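Local coordinates for polycomb protein Pcl (Drosophila melanogaster, PDB 5OQD), which represses homeotic genes as a Polycomb group component of the Esc/E(z) histone H3 methyltransferase complex, this chain comprising its second PHD finger and winged-helix domain, at residues D39-Q44 against F52-M57; Q58-K63 against M69-C74; D117-I122 against L138-L143. One frame throughout, in Å; residues are numbered along the deposited sequence.

Interaction 1: D39-Q44 against F52-M57; sequences DHNMLQ and FHTQCM. With ZN (zinc ion), chain K.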
ATOM      1  N   ASP B  39      -9.508   1.662   2.115  1.00 80.07           N
ATOM      2  CA  ASP B  39      -8.217   1.841   2.766  1.00 79.24           C
ATOM      3  C   ASP B  39      -8.245   1.363   4.214  1.00 76.08           C
ATOM      4  O   ASP B  39      -7.343   1.672   4.995  1.00 77.61           O
ATOM      5  CB  ASP B  39      -7.792   3.311   2.703  1.00 74.94           C
ATOM      6  CG  ASP B  39      -8.845   4.246   3.263  1.00 81.01           C
ATOM      7  OD1 ASP B  39     -10.043   3.894   3.210  1.00 83.50           O
ATOM      8  OD2 ASP B  39      -8.475   5.332   3.758  1.00 84.23           O
ATOM      9  N   HIS B  40      -9.278   0.606   4.570  1.00 85.43           N
ATOM     10  CA  HIS B  40      -9.411   0.095   5.928  1.00 86.41           C
ATOM     11  C   HIS B  40      -9.770  -1.389   5.935  1.00 79.29           C
ATOM     12  O   HIS B  40     -10.934  -1.754   6.112  1.00 84.88           O
ATOM     13  CB  HIS B  40     -10.461   0.896   6.700  1.00 90.69           C
ATOM     14  CG  HIS B  40     -10.353   0.759   8.186  1.00100.60           C
ATOM     15  ND1 HIS B  40     -11.279   1.297   9.052  1.00106.95           N
ATOM     16  CD2 HIS B  40      -9.424   0.150   8.959  1.00 96.35           C
ATOM     17  CE1 HIS B  40     -10.928   1.022  10.296  1.00108.51           C
ATOM     18  NE2 HIS B  40      -9.805   0.327  10.268  1.00103.86           N
ATOM     19  N   ASN B  41      -8.758  -2.233   5.737  1.00 76.91           N
ATOM     20  CA  ASN B  41      -8.907  -3.687   5.783  1.00 80.93           C
ATOM     21  C   ASN B  41      -9.954  -4.244   4.821  1.00 80.42           C
ATOM     22  O   ASN B  41     -10.876  -4.947   5.233  1.00 67.11           O
ATOM     23  CB  ASN B  41      -9.235  -4.138   7.209  1.00 83.01           C
ATOM     24  CG  ASN B  41      -8.086  -3.908   8.170  1.00 81.50           C
ATOM     25  OD1 ASN B  41      -7.150  -4.704   8.236  1.00 79.62           O
ATOM     26  ND2 ASN B  41      -8.152  -2.815   8.920  1.00 86.46           N
ATOM     27  N   MET B  42      -9.803  -3.927   3.539  1.00 78.10           N
ATOM     28  CA  MET B  42     -10.642  -4.513   2.497  1.00 69.85           C
ATOM     29  C   MET B  42      -9.816  -4.841   1.260  1.00 67.46           C
ATOM     30  O   MET B  42      -8.971  -4.050   0.840  1.00 73.13           O
ATOM     31  CB  MET B  42     -11.792  -3.576   2.124  1.00 75.02           C
ATOM     32  CG  MET B  42     -12.914  -3.520   3.146  1.00 81.89           C
ATOM     33  SD  MET B  42     -14.391  -2.724   2.493  1.00 82.42           S
ATOM     34  CE  MET B  42     -14.943  -3.960   1.316  1.00 65.60           C
ATOM     35  N   LEU B  43     -10.060  -6.011   0.681  1.00 59.72           N
ATOM     36  CA  LEU B  43      -9.358  -6.418  -0.529  1.00 45.41           C
ATOM     37  C   LEU B  43     -10.338  -6.761  -1.645  1.00 60.82           C
ATOM     38  O   LEU B  43     -11.478  -7.153  -1.389  1.00 56.29           O
ATOM     39  CB  LEU B  43      -8.442  -7.610  -0.244  1.00 43.27           C
ATOM     40  CG  LEU B  43      -7.271  -7.359   0.709  1.00 54.89           C
ATOM     41  CD1 LEU B  43      -6.430  -8.615   0.868  1.00 52.69           C
ATOM     42  CD2 LEU B  43      -6.418  -6.194   0.225  1.00 46.93           C
ATOM     43  N   GLN B  44      -9.884  -6.610  -2.884  1.00 54.10           N
ATOM     44  CA  GLN B  44     -10.708  -6.901  -4.049  1.00 45.80           C
ATOM     45  C   GLN B  44     -10.220  -8.167  -4.745  1.00 45.88           C
ATOM     46  O   GLN B  44      -9.033  -8.289  -5.059  1.00 53.96           O
ATOM     47  CB  GLN B  44     -10.688  -5.722  -5.021  1.00 43.25           C
ATOM     48  CG  GLN B  44     -11.611  -5.872  -6.221  1.00 50.10           C
ATOM     49  CD  GLN B  44     -11.485  -4.712  -7.188  1.00 51.06           C
ATOM     50  OE1 GLN B  44     -10.427  -4.090  -7.293  1.00 50.33           O
ATOM     51  NE2 GLN B  44     -12.564  -4.414  -7.900  1.00 50.75           N
ATOM     52  N   PHE B  52     -14.117  -7.451  -0.321  1.00 52.63           N
ATOM     53  CA  PHE B  52     -14.297  -8.302   0.850  1.00 54.91           C
ATOM     54  C   PHE B  52     -13.694  -7.673   2.101  1.00 66.37           C
ATOM     55  O   PHE B  52     -12.625  -7.065   2.042  1.00 62.72           O
ATOM     56  CB  PHE B  52     -13.657  -9.676   0.619  1.00 46.77           C
ATOM     57  CG  PHE B  52     -14.263 -10.456  -0.515  1.00 48.87           C
ATOM     58  CD1 PHE B  52     -13.909 -10.195  -1.828  1.00 43.89           C
ATOM     59  CD2 PHE B  52     -15.172 -11.468  -0.263  1.00 53.51           C
ATOM     60  CE1 PHE B  52     -14.459 -10.916  -2.868  1.00 51.45           C
ATOM     61  CE2 PHE B  52     -15.728 -12.196  -1.299  1.00 53.38           C
ATOM     62  CZ  PHE B  52     -15.372 -11.919  -2.605  1.00 43.22           C
ATOM     63  N   HIS B  53     -14.376  -7.820   3.233  1.00 72.89           N
ATOM     64  CA  HIS B  53     -13.763  -7.497   4.515  1.00 61.22           C
ATOM     65  C   HIS B  53     -12.723  -8.566   4.819  1.00 61.26           C
ATOM     66  O   HIS B  53     -12.941  -9.741   4.528  1.00 68.82           O
ATOM     67  CB  HIS B  53     -14.799  -7.430   5.640  1.00 61.58           C
ATOM     68  CG  HIS B  53     -15.857  -6.391   5.438  1.00 69.46           C
ATOM     69  ND1 HIS B  53     -17.193  -6.705   5.307  1.00 67.38           N
ATOM     70  CD2 HIS B  53     -15.779  -5.041   5.358  1.00 72.04           C
ATOM     71  CE1 HIS B  53     -17.890  -5.595   5.149  1.00 69.64           C
ATOM     72  NE2 HIS B  53     -17.056  -4.571   5.175  1.00 77.67           N
ATOM     73  N   THR B  54     -11.599  -8.173   5.397  1.00 71.10           N
ATOM     74  CA  THR B  54     -10.558  -9.137   5.711  1.00 71.94           C
ATOM     75  C   THR B  54     -11.086 -10.142   6.712  1.00 64.98           C
ATOM     76  O   THR B  54     -10.800 -11.328   6.620  1.00 64.75           O
ATOM     77  CB  THR B  54      -9.294  -8.475   6.277  1.00 67.71           C
ATOM     78  OG1 THR B  54      -9.656  -7.338   7.061  1.00 65.28           O
ATOM     79  CG2 THR B  54      -8.396  -8.040   5.165  1.00 67.52           C
ATOM     80  N   GLN B  55     -11.860  -9.657   7.670  1.00 63.40           N
ATOM     81  CA  GLN B  55     -12.474 -10.529   8.651  1.00 69.14           C
ATOM     82  C   GLN B  55     -13.413 -11.489   7.950  1.00 64.90           C
ATOM     83  O   GLN B  55     -13.489 -12.655   8.304  1.00 70.76           O
ATOM     84  CB  GLN B  55     -13.235  -9.716   9.687  1.00 66.01           C
ATOM     85  CG  GLN B  55     -12.350  -8.829  10.536  1.00 76.25           C
ATOM     86  CD  GLN B  55     -12.073  -7.504   9.872  1.00 87.16           C
ATOM     87  OE1 GLN B  55     -12.545  -7.246   8.769  1.00 77.04           O
ATOM     88  NE2 GLN B  55     -11.305  -6.656  10.536  1.00 91.77           N
ATOM     89  N   CYS B  56     -14.131 -10.993   6.952  1.00 62.71           N
ATOM     90  CA  CYS B  56     -15.078 -11.823   6.216  1.00 59.65           C
ATOM     91  C   CYS B  56     -14.347 -12.794   5.292  1.00 66.26           C
ATOM     92  O   CYS B  56     -14.969 -13.568   4.567  1.00 54.93           O
ATOM     93  CB  CYS B  56     -16.043 -10.954   5.412  1.00 50.77           C
ATOM     94  SG  CYS B  56     -17.153  -9.952   6.420  1.00 56.55           S
ATOM     95  N   MET B  57     -13.021 -12.740   5.322  1.00 59.40           N
ATOM     96  CA  MET B  57     -12.188 -13.673   4.574  1.00 59.87           C
ATOM     97  C   MET B  57     -11.825 -14.870   5.443  1.00 67.73           C
ATOM     98  O   MET B  57     -12.028 -14.844   6.657  1.00 74.53           O
ATOM     99  CB  MET B  57     -10.918 -12.981   4.070  1.00 64.62           C
ATOM    100  CG  MET B  57     -11.153 -11.944   2.983  1.00 66.63           C
ATOM    101  SD  MET B  57      -9.692 -10.945   2.651  1.00 66.53           S
ATOM    102  CE  MET B  57      -8.454 -12.223   2.424  1.00 65.35           C
TER
HETATM  103 ZN    ZN K 701     -17.787  -8.576   4.730  1.00 61.65          ZN

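Interaction 2: Q58-K63 against M69-C74; sequences QNFKKK and MFFVFC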
ATOM      1  N   GLN B  58     -11.292 -15.917   4.822  1.00 74.92           N
ATOM      2  CA  GLN B  58     -10.887 -17.106   5.561  1.00 78.98           C
ATOM      3  C   GLN B  58      -9.412 -17.051   5.946  1.00 87.53           C
ATOM      4  O   GLN B  58      -8.535 -17.099   5.084  1.00 92.35           O
ATOM      5  CB  GLN B  58     -11.172 -18.368   4.744  1.00 77.86           C
ATOM      6  CG  GLN B  58     -12.651 -18.665   4.572  1.00 87.83           C
ATOM      7  CD  GLN B  58     -12.915 -20.087   4.116  1.00 86.34           C
ATOM      8  OE1 GLN B  58     -12.038 -20.747   3.557  1.00 91.51           O
ATOM      9  NE2 GLN B  58     -14.127 -20.569   4.362  1.00 84.48           N
ATOM     10  N   ASN B  59      -9.155 -16.983   7.242  1.00 91.92           N
ATOM     11  CA  ASN B  59      -7.797 -16.921   7.757  1.00 90.47           C
ATOM     12  C   ASN B  59      -6.965 -15.731   7.303  1.00 91.26           C
ATOM     13  O   ASN B  59      -5.771 -15.863   7.068  1.00100.64           O
ATOM     14  CB  ASN B  59      -7.059 -18.212   7.399  1.00 80.41           C
ATOM     15  N   PHE B  60      -7.586 -14.567   7.189  1.00 86.57           N
ATOM     16  CA  PHE B  60      -6.811 -13.351   7.071  1.00 81.21           C
ATOM     17  C   PHE B  60      -6.992 -12.561   8.352  1.00 81.59           C
ATOM     18  O   PHE B  60      -8.026 -11.941   8.560  1.00 81.14           O
ATOM     19  CB  PHE B  60      -7.289 -12.527   5.886  1.00 81.01           C
ATOM     20  CG  PHE B  60      -6.379 -11.391   5.535  1.00 77.98           C
ATOM     21  CD1 PHE B  60      -6.222 -10.326   6.395  1.00 69.91           C
ATOM     22  CD2 PHE B  60      -5.683 -11.392   4.343  1.00 71.06           C
ATOM     23  CE1 PHE B  60      -5.388  -9.281   6.071  1.00 66.32           C
ATOM     24  CE2 PHE B  60      -4.846 -10.349   4.013  1.00 64.64           C
ATOM     25  CZ  PHE B  60      -4.700  -9.291   4.878  1.00 62.48           C
ATOM     26  N   LYS B  61      -5.973 -12.569   9.201  1.00 89.32           N
ATOM     27  CA  LYS B  61      -6.037 -11.845  10.463  1.00 91.06           C
ATOM     28  C   LYS B  61      -4.770 -11.050  10.739  1.00 87.79           C
ATOM     29  O   LYS B  61      -4.030 -11.352  11.664  1.00 92.37           O
ATOM     30  CB  LYS B  61      -6.304 -12.814  11.614  1.00 82.42           C
ATOM     31  N   LYS B  62      -4.529 -10.025   9.942  1.00 81.74           N
ATOM     32  CA  LYS B  62      -3.378  -9.176  10.159  1.00 79.28           C
ATOM     33  C   LYS B  62      -3.821  -7.733  10.212  1.00 81.09           C
ATOM     34  O   LYS B  62      -4.630  -7.297   9.404  1.00 81.92           O
ATOM     35  CB  LYS B  62      -2.343  -9.377   9.057  1.00 73.40           C
ATOM     36  N   LYS B  63      -3.306  -6.990  11.177  1.00 90.07           N
ATOM     37  CA  LYS B  63      -3.589  -5.573  11.229  1.00 94.70           C
ATOM     38  C   LYS B  63      -2.947  -4.940  10.007  1.00 86.63           C
ATOM     39  O   LYS B  63      -1.808  -5.246   9.673  1.00 73.53           O
ATOM     40  CB  LYS B  63      -3.025  -4.961  12.509  1.00 99.77           C
ATOM     41  N   MET B  69      -2.767  -1.891   0.829  1.00 48.75           N
ATOM     42  CA  MET B  69      -3.566  -2.919   0.197  1.00 54.27           C
ATOM     43  C   MET B  69      -2.742  -3.758  -0.752  1.00 55.84           C
ATOM     44  O   MET B  69      -3.268  -4.305  -1.708  1.00 61.40           O
ATOM     45  CB  MET B  69      -4.739  -2.301  -0.544  1.00 51.33           C
ATOM     46  CG  MET B  69      -5.844  -1.829   0.373  1.00 63.63           C
ATOM     47  SD  MET B  69      -6.886  -0.587  -0.401  1.00112.75           S
ATOM     48  CE  MET B  69      -7.487  -1.473  -1.835  1.00 63.94           C
ATOM     49  N   PHE B  70      -1.447  -3.852  -0.506  1.00 54.57           N
ATOM     50  CA  PHE B  70      -0.562  -4.439  -1.486  1.00 51.32           C
ATOM     51  C   PHE B  70      -0.607  -5.951  -1.398  1.00 59.20           C
ATOM     52  O   PHE B  70       0.304  -6.589  -0.890  1.00 57.62           O
ATOM     53  CB  PHE B  70       0.859  -3.934  -1.278  1.00 50.85           C
ATOM     54  CG  PHE B  70       1.026  -2.475  -1.560  1.00 44.71           C
ATOM     55  CD1 PHE B  70       0.797  -1.540  -0.581  1.00 38.22           C
ATOM     56  CD2 PHE B  70       1.413  -2.044  -2.808  1.00 42.25           C
ATOM     57  CE1 PHE B  70       0.948  -0.199  -0.842  1.00 43.94           C
ATOM     58  CE2 PHE B  70       1.565  -0.705  -3.076  1.00 43.89           C
ATOM     59  CZ  PHE B  70       1.335   0.219  -2.091  1.00 38.16           C
ATOM     60  N   PHE B  71      -1.702  -6.501  -1.906  1.00 59.95           N
ATOM     61  CA  PHE B  71      -1.948  -7.930  -1.906  1.00 51.67           C
ATOM     62  C   PHE B  71      -2.592  -8.348  -3.213  1.00 49.53           C
ATOM     63  O   PHE B  71      -3.236  -7.554  -3.873  1.00 57.56           O
ATOM     64  CB  PHE B  71      -2.901  -8.296  -0.776  1.00 52.17           C
ATOM     65  CG  PHE B  71      -2.313  -8.163   0.589  1.00 46.69           C
ATOM     66  CD1 PHE B  71      -1.601  -9.200   1.148  1.00 48.34           C
ATOM     67  CD2 PHE B  71      -2.495  -7.014   1.321  1.00 47.12           C
ATOM     68  CE1 PHE B  71      -1.069  -9.088   2.408  1.00 49.54           C
ATOM     69  CE2 PHE B  71      -1.964  -6.892   2.584  1.00 55.94           C
ATOM     70  CZ  PHE B  71      -1.249  -7.931   3.129  1.00 51.68           C
ATOM     71  N   VAL B  72      -2.428  -9.609  -3.574  1.00 48.88           N
ATOM     72  CA  VAL B  72      -3.185 -10.213  -4.661  1.00 49.76           C
ATOM     73  C   VAL B  72      -4.163 -11.209  -4.056  1.00 53.25           C
ATOM     74  O   VAL B  72      -3.757 -12.196  -3.444  1.00 45.22           O
ATOM     75  CB  VAL B  72      -2.283 -10.924  -5.684  1.00 52.37           C
ATOM     76  CG1 VAL B  72      -3.130 -11.685  -6.697  1.00 53.94           C
ATOM     77  CG2 VAL B  72      -1.382  -9.924  -6.385  1.00 53.59           C
ATOM     78  N   PHE B  73      -5.454 -10.942  -4.217  1.00 53.51           N
ATOM     79  CA  PHE B  73      -6.473 -11.750  -3.561  1.00 52.77           C
ATOM     80  C   PHE B  73      -7.432 -12.418  -4.540  1.00 53.57           C
ATOM     81  O   PHE B  73      -7.864 -11.817  -5.522  1.00 50.89           O
ATOM     82  CB  PHE B  73      -7.264 -10.895  -2.568  1.00 47.88           C
ATOM     83  CG  PHE B  73      -8.468 -11.588  -1.999  1.00 55.29           C
ATOM     84  CD1 PHE B  73      -8.328 -12.734  -1.235  1.00 60.71           C
ATOM     85  CD2 PHE B  73      -9.739 -11.091  -2.227  1.00 55.32           C
ATOM     86  CE1 PHE B  73      -9.435 -13.373  -0.714  1.00 66.47           C
ATOM     87  CE2 PHE B  73     -10.849 -11.726  -1.704  1.00 54.61           C
ATOM     88  CZ  PHE B  73     -10.697 -12.868  -0.946  1.00 54.48           C
ATOM     89  N   CYS B  74      -7.751 -13.676  -4.257  1.00 52.12           N
ATOM     90  CA  CYS B  74      -8.758 -14.411  -5.007  1.00 49.62           C
ATOM     91  C   CYS B  74      -9.628 -15.191  -4.029  1.00 58.01           C
ATOM     92  O   CYS B  74      -9.124 -15.996  -3.246  1.00 48.71           O
ATOM     93  CB  CYS B  74      -8.108 -15.348  -6.024  1.00 50.35           C
ATOM     94  SG  CYS B  74      -9.242 -16.008  -7.267  1.00 58.73           S
TER

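Interaction 3: D117-I122 against L138-L143; sequences DIWPFI and LPETAL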
ATOM      1  N   ASP B 117       9.346  13.278  11.614  1.00 66.98           N
ATOM      2  CA  ASP B 117       8.073  12.572  11.517  1.00 67.87           C
ATOM      3  C   ASP B 117       7.978  11.400  10.542  1.00 69.61           C
ATOM      4  O   ASP B 117       7.220  10.457  10.766  1.00 74.28           O
ATOM      5  CB  ASP B 117       6.986  13.525  11.015  1.00 74.91           C
ATOM      6  CG  ASP B 117       6.922  14.809  11.819  1.00 77.09           C
ATOM      7  OD1 ASP B 117       7.286  14.781  13.014  1.00 82.23           O
ATOM      8  OD2 ASP B 117       6.508  15.844  11.257  1.00 78.36           O
ATOM      9  N   ILE B 118       8.748  11.466   9.460  1.00 64.53           N
ATOM     10  CA  ILE B 118       8.685  10.451   8.415  1.00 56.50           C
ATOM     11  C   ILE B 118       9.760   9.419   8.740  1.00 62.72           C
ATOM     12  O   ILE B 118       9.504   8.215   8.710  1.00 65.51           O
ATOM     13  CB  ILE B 118       8.938  11.000   7.000  1.00 50.87           C
ATOM     14  CG1 ILE B 118       7.980  12.153   6.696  1.00 46.70           C
ATOM     15  CG2 ILE B 118       8.803   9.893   5.962  1.00 48.80           C
ATOM     16  CD1 ILE B 118       8.222  12.810   5.357  1.00 53.94           C
ATOM     17  N   TRP B 119      10.961   9.902   9.046  1.00 61.54           N
ATOM     18  CA  TRP B 119      12.104   9.043   9.351  1.00 66.21           C
ATOM     19  C   TRP B 119      11.856   8.039  10.488  1.00 73.38           C
ATOM     20  O   TRP B 119      12.171   6.860  10.332  1.00 74.64           O
ATOM     21  CB  TRP B 119      13.328   9.911   9.671  1.00 78.79           C
ATOM     22  CG  TRP B 119      14.579   9.156   9.987  1.00 77.42           C
ATOM     23  CD1 TRP B 119      15.231   9.120  11.185  1.00 78.61           C
ATOM     24  CD2 TRP B 119      15.338   8.340   9.090  1.00 79.62           C
ATOM     25  NE1 TRP B 119      16.350   8.330  11.090  1.00 82.66           N
ATOM     26  CE2 TRP B 119      16.439   7.838   9.814  1.00 84.69           C
ATOM     27  CE3 TRP B 119      15.196   7.983   7.746  1.00 70.40           C
ATOM     28  CZ2 TRP B 119      17.389   6.996   9.240  1.00 80.63           C
ATOM     29  CZ3 TRP B 119      16.140   7.148   7.178  1.00 71.23           C
ATOM     30  CH2 TRP B 119      17.223   6.664   7.924  1.00 77.95           C
ATOM     31  N   PRO B 120      11.323   8.493  11.609  1.00 77.73           N
ATOM     32  CA  PRO B 120      11.087   7.579  12.725  1.00 80.05           C
ATOM     33  C   PRO B 120      10.079   6.510  12.361  1.00 71.60           C
ATOM     34  O   PRO B 120      10.285   5.338  12.660  1.00 71.99           O
ATOM     35  CB  PRO B 120      10.505   8.493  13.798  1.00 70.25           C
ATOM     36  CG  PRO B 120      11.048   9.838  13.478  1.00 71.37           C
ATOM     37  CD  PRO B 120      11.108   9.897  11.986  1.00 74.28           C
ATOM     38  N   PHE B 121       9.009   6.916  11.694  1.00 71.64           N
ATOM     39  CA  PHE B 121       7.900   6.025  11.412  1.00 75.89           C
ATOM     40  C   PHE B 121       8.300   4.860  10.522  1.00 71.65           C
ATOM     41  O   PHE B 121       7.937   3.723  10.780  1.00 73.67           O
ATOM     42  CB  PHE B 121       6.770   6.819  10.771  1.00 67.40           C
ATOM     43  CG  PHE B 121       5.656   5.972  10.242  1.00 76.00           C
ATOM     44  CD1 PHE B 121       4.424   5.966  10.861  1.00 75.18           C
ATOM     45  CD2 PHE B 121       5.836   5.195   9.119  1.00 77.56           C
ATOM     46  CE1 PHE B 121       3.394   5.194  10.375  1.00 69.38           C
ATOM     47  CE2 PHE B 121       4.812   4.418   8.628  1.00 69.40           C
ATOM     48  CZ  PHE B 121       3.588   4.419   9.257  1.00 70.58           C
ATOM     49  N   ILE B 122       9.074   5.143   9.487  1.00 69.97           N
ATOM     50  CA  ILE B 122       9.563   4.104   8.597  1.00 67.93           C
ATOM     51  C   ILE B 122      10.470   3.164   9.367  1.00 71.04           C
ATOM     52  O   ILE B 122      10.449   1.955   9.171  1.00 72.67           O
ATOM     53  CB  ILE B 122      10.334   4.696   7.410  1.00 63.56           C
ATOM     54  CG1 ILE B 122       9.399   5.518   6.531  1.00 54.38           C
ATOM     55  CG2 ILE B 122      10.979   3.595   6.591  1.00 59.96           C
ATOM     56  CD1 ILE B 122      10.054   6.038   5.278  1.00 58.66           C
ATOM     57  N   LEU B 138      19.391  -2.005   5.035  1.00 82.46           N
ATOM     58  CA  LEU B 138      20.162  -0.905   4.470  1.00 78.88           C
ATOM     59  C   LEU B 138      20.572   0.099   5.544  1.00 73.26           C
ATOM     60  O   LEU B 138      19.754   0.482   6.382  1.00 76.24           O
ATOM     61  CB  LEU B 138      19.360  -0.200   3.373  1.00 70.67           C
ATOM     62  CG  LEU B 138      20.163   0.636   2.373  1.00 78.14           C
ATOM     63  CD1 LEU B 138      21.034  -0.263   1.507  1.00 78.03           C
ATOM     64  CD2 LEU B 138      19.245   1.489   1.515  1.00 77.32           C
ATOM     65  N   PRO B 139      21.847   0.521   5.525  1.00 68.16           N
ATOM     66  CA  PRO B 139      22.380   1.547   6.432  1.00 73.11           C
ATOM     67  C   PRO B 139      21.545   2.827   6.420  1.00 69.52           C
ATOM     68  O   PRO B 139      20.962   3.168   5.391  1.00 74.83           O
ATOM     69  CB  PRO B 139      23.783   1.803   5.880  1.00 62.89           C
ATOM     70  CG  PRO B 139      24.167   0.511   5.257  1.00 64.23           C
ATOM     71  CD  PRO B 139      22.900  -0.049   4.666  1.00 68.50           C
ATOM     72  N   GLU B 140      21.499   3.524   7.551  1.00 66.98           N
ATOM     73  CA  GLU B 140      20.589   4.652   7.722  1.00 70.94           C
ATOM     74  C   GLU B 140      20.956   5.869   6.875  1.00 67.74           C
ATOM     75  O   GLU B 140      20.071   6.554   6.361  1.00 77.13           O
ATOM     76  CB  GLU B 140      20.520   5.048   9.198  1.00 66.56           C
ATOM     77  CG  GLU B 140      19.968   3.955  10.098  1.00 75.43           C
ATOM     78  CD  GLU B 140      19.625   4.457  11.485  1.00 88.54           C
ATOM     79  OE1 GLU B 140      19.797   5.668  11.738  1.00 87.30           O
ATOM     80  OE2 GLU B 140      19.180   3.641  12.320  1.00 84.54           O
ATOM     81  N   THR B 141      22.249   6.143   6.734  1.00 69.87           N
ATOM     82  CA  THR B 141      22.696   7.257   5.904  1.00 69.05           C
ATOM     83  C   THR B 141      22.358   7.007   4.438  1.00 62.32           C
ATOM     84  O   THR B 141      21.891   7.905   3.737  1.00 61.75           O
ATOM     85  CB  THR B 141      24.211   7.504   6.042  1.00 65.87           C
ATOM     86  OG1 THR B 141      24.919   6.269   5.879  1.00 69.61           O
ATOM     87  CG2 THR B 141      24.535   8.092   7.409  1.00 62.06           C
ATOM     88  N   ALA B 142      22.593   5.780   3.984  1.00 58.50           N
ATOM     89  CA  ALA B 142      22.269   5.388   2.617  1.00 59.73           C
ATOM     90  C   ALA B 142      20.759   5.370   2.418  1.00 65.65           C
ATOM     91  O   ALA B 142      20.259   5.611   1.320  1.00 66.94           O
ATOM     92  CB  ALA B 142      22.866   4.027   2.296  1.00 58.22           C
ATOM     93  N   LEU B 143      20.043   5.081   3.499  1.00 65.76           N
ATOM     94  CA  LEU B 143      18.587   5.054   3.484  1.00 57.44           C
ATOM     95  C   LEU B 143      18.014   6.460   3.363  1.00 59.61           C
ATOM     96  O   LEU B 143      17.030   6.677   2.658  1.00 60.49           O
ATOM     97  CB  LEU B 143      18.052   4.376   4.748  1.00 61.07           C
ATOM     98  CG  LEU B 143      16.533   4.359   4.929  1.00 67.51           C
ATOM     99  CD1 LEU B 143      15.837   3.769   3.710  1.00 62.13           C
ATOM    100  CD2 LEU B 143      16.163   3.588   6.184  1.00 65.95           C
TER

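Interaction 1: D39-Q44 against F52-M57
The imidazole of His53 has the side chain of Met42 running beside it, both pointing the same way: Met42 CG and SD approach its CD2 obliquely, with SD 4.7 Å from the ring centroid in a sulfur-aromatic contact. On the other side of the short sheet Leu43 O lies at the edge of the Phe52 ring, in its plane, while Phe73 meets this ring edge-to-face. His53 ND1 lies 2.0 Å from the zinc ion, and its NE2 is hydrogen-bonded to Pro35 O. Cys56 SG, Cys30 and Cys32 complete this zinc site of the PHD finger, whose hairpin of antiparallel strands 42-44 and 51-53 has Leu43 and Phe52 as its hydrogen-bonded pair, with Leu43 N 3.1 Å from Phe52 O and Phe52 N 2.9 Å from Leu43 O. Beyond the strands, Asn41 O takes two donors from Thr54: a weak bond from N and one from OG1 at 3.2 Å, the hydroxyl standing 47° out of the carbonyl plane. Thr54 OG1 sits between the backbone N and the carbonyl carbon (chi1 34°, short of the staggered value), 3.2 Å from Asn41 CB. Thr54 opens a type I turn closed by Met57 N on Thr54 O, and Met57 SD reaches Leu43 CD1.

Interaction 2: Q58-K63 against M69-C74
Within the PHD finger, the irregular segment that follows the hairpin of strands 42-44 and 51-53 passes alongside the start of strand 71-74, and an aromatic pair bridges the two. Phe60 and Phe71 approach from opposite directions in a T-shaped (edge-to-face) stack. Phe60 presents its edge, led by CZ, to one face of the Phe71 ring; the centroids are 5.5 Å apart and the planes are inclined at 73°. The approach is not centred on the face, because Phe60 CZ lies over the rim of Phe71 and comes 4.1 Å from Phe71 CZ. With CG of Phe60 anti to the backbone N (chi1 -169°), its ring spans the distance between two backbones whose nearest CA atoms, those of Phe60 and Phe73, are 10.8 Å apart. No hydrogen bond joins the segments, so the link is purely apolar. Both rings also touch Leu43 of strand 42-44, and Phe60 rests on Thr54. On the strand side, Phe71 N bonds to Met69 O across the inverse gamma turn centred on Phe70, at 2.7 Å. This turn leads directly into strand 71-74, which pairs antiparallel with strand 84-87. An aromatic pair that ties the loop after the first hairpin to the next strand is consistent with the compact, zinc-stabilised fold of a PHD finger.

Interaction 3: D117-I122 against L138-L143
Trp119 meets the start of helix 140-153 just past Pro139, the N-cap residue, whose O accepts Leu143 N. Glu140 comes first, touching the far end of the indole with backbone and side chain. Glu140 O lies 3.3 Å from Trp119 CH2, approaching the ring obliquely, whereas its CA sits at the indole edge in the ring plane. The extended side chain crosses the indole at about a right angle. Glu140 CB and OE1 are each 3.7 Å from Trp119 CZ2, and the carboxylate is turned 75° from the ring. The contact joins helix 114-125 to helix 140-153 in the winged-helix domain, where Trp119 also packs on Met144 and Leu147. One turn further on, Leu143 places CG 3.6 Å from Trp119 CZ3 and packs CD2 against both CZ3 and CH2. With CG set opposite the backbone N (chi1 -179°), the indole reaches across the 9.6 Å that separate the CA atoms of Trp119 and Leu143. Replacing Trp119 with an alanine would probably open a gap beside Leu143 and deprive the start of helix 140-153 of this link to helix 114-125. Leu143 also touches Trp92 of helix 92-104.

Interactions 1 and 2 belong to the PHD finger and touch each other, with centres about 7 Å apart; Thr54 packs on Phe60, and Phe52 and Met57 on Phe73. Interaction 1 is largely buried and combines backbone pairing with zinc coordination. Interaction 2 lies nearer the surface and relies on two aromatic rings alone, and shares strand 42-44 with interaction 1, through Leu43. Interaction 3 lies in the winged-helix domain, its centre about 30 Å from that of interaction 1 and on the opposite side of the chain's centre. Partly buried, it joins two helices through an indole, without a metal or a hydrogen bond between its segments.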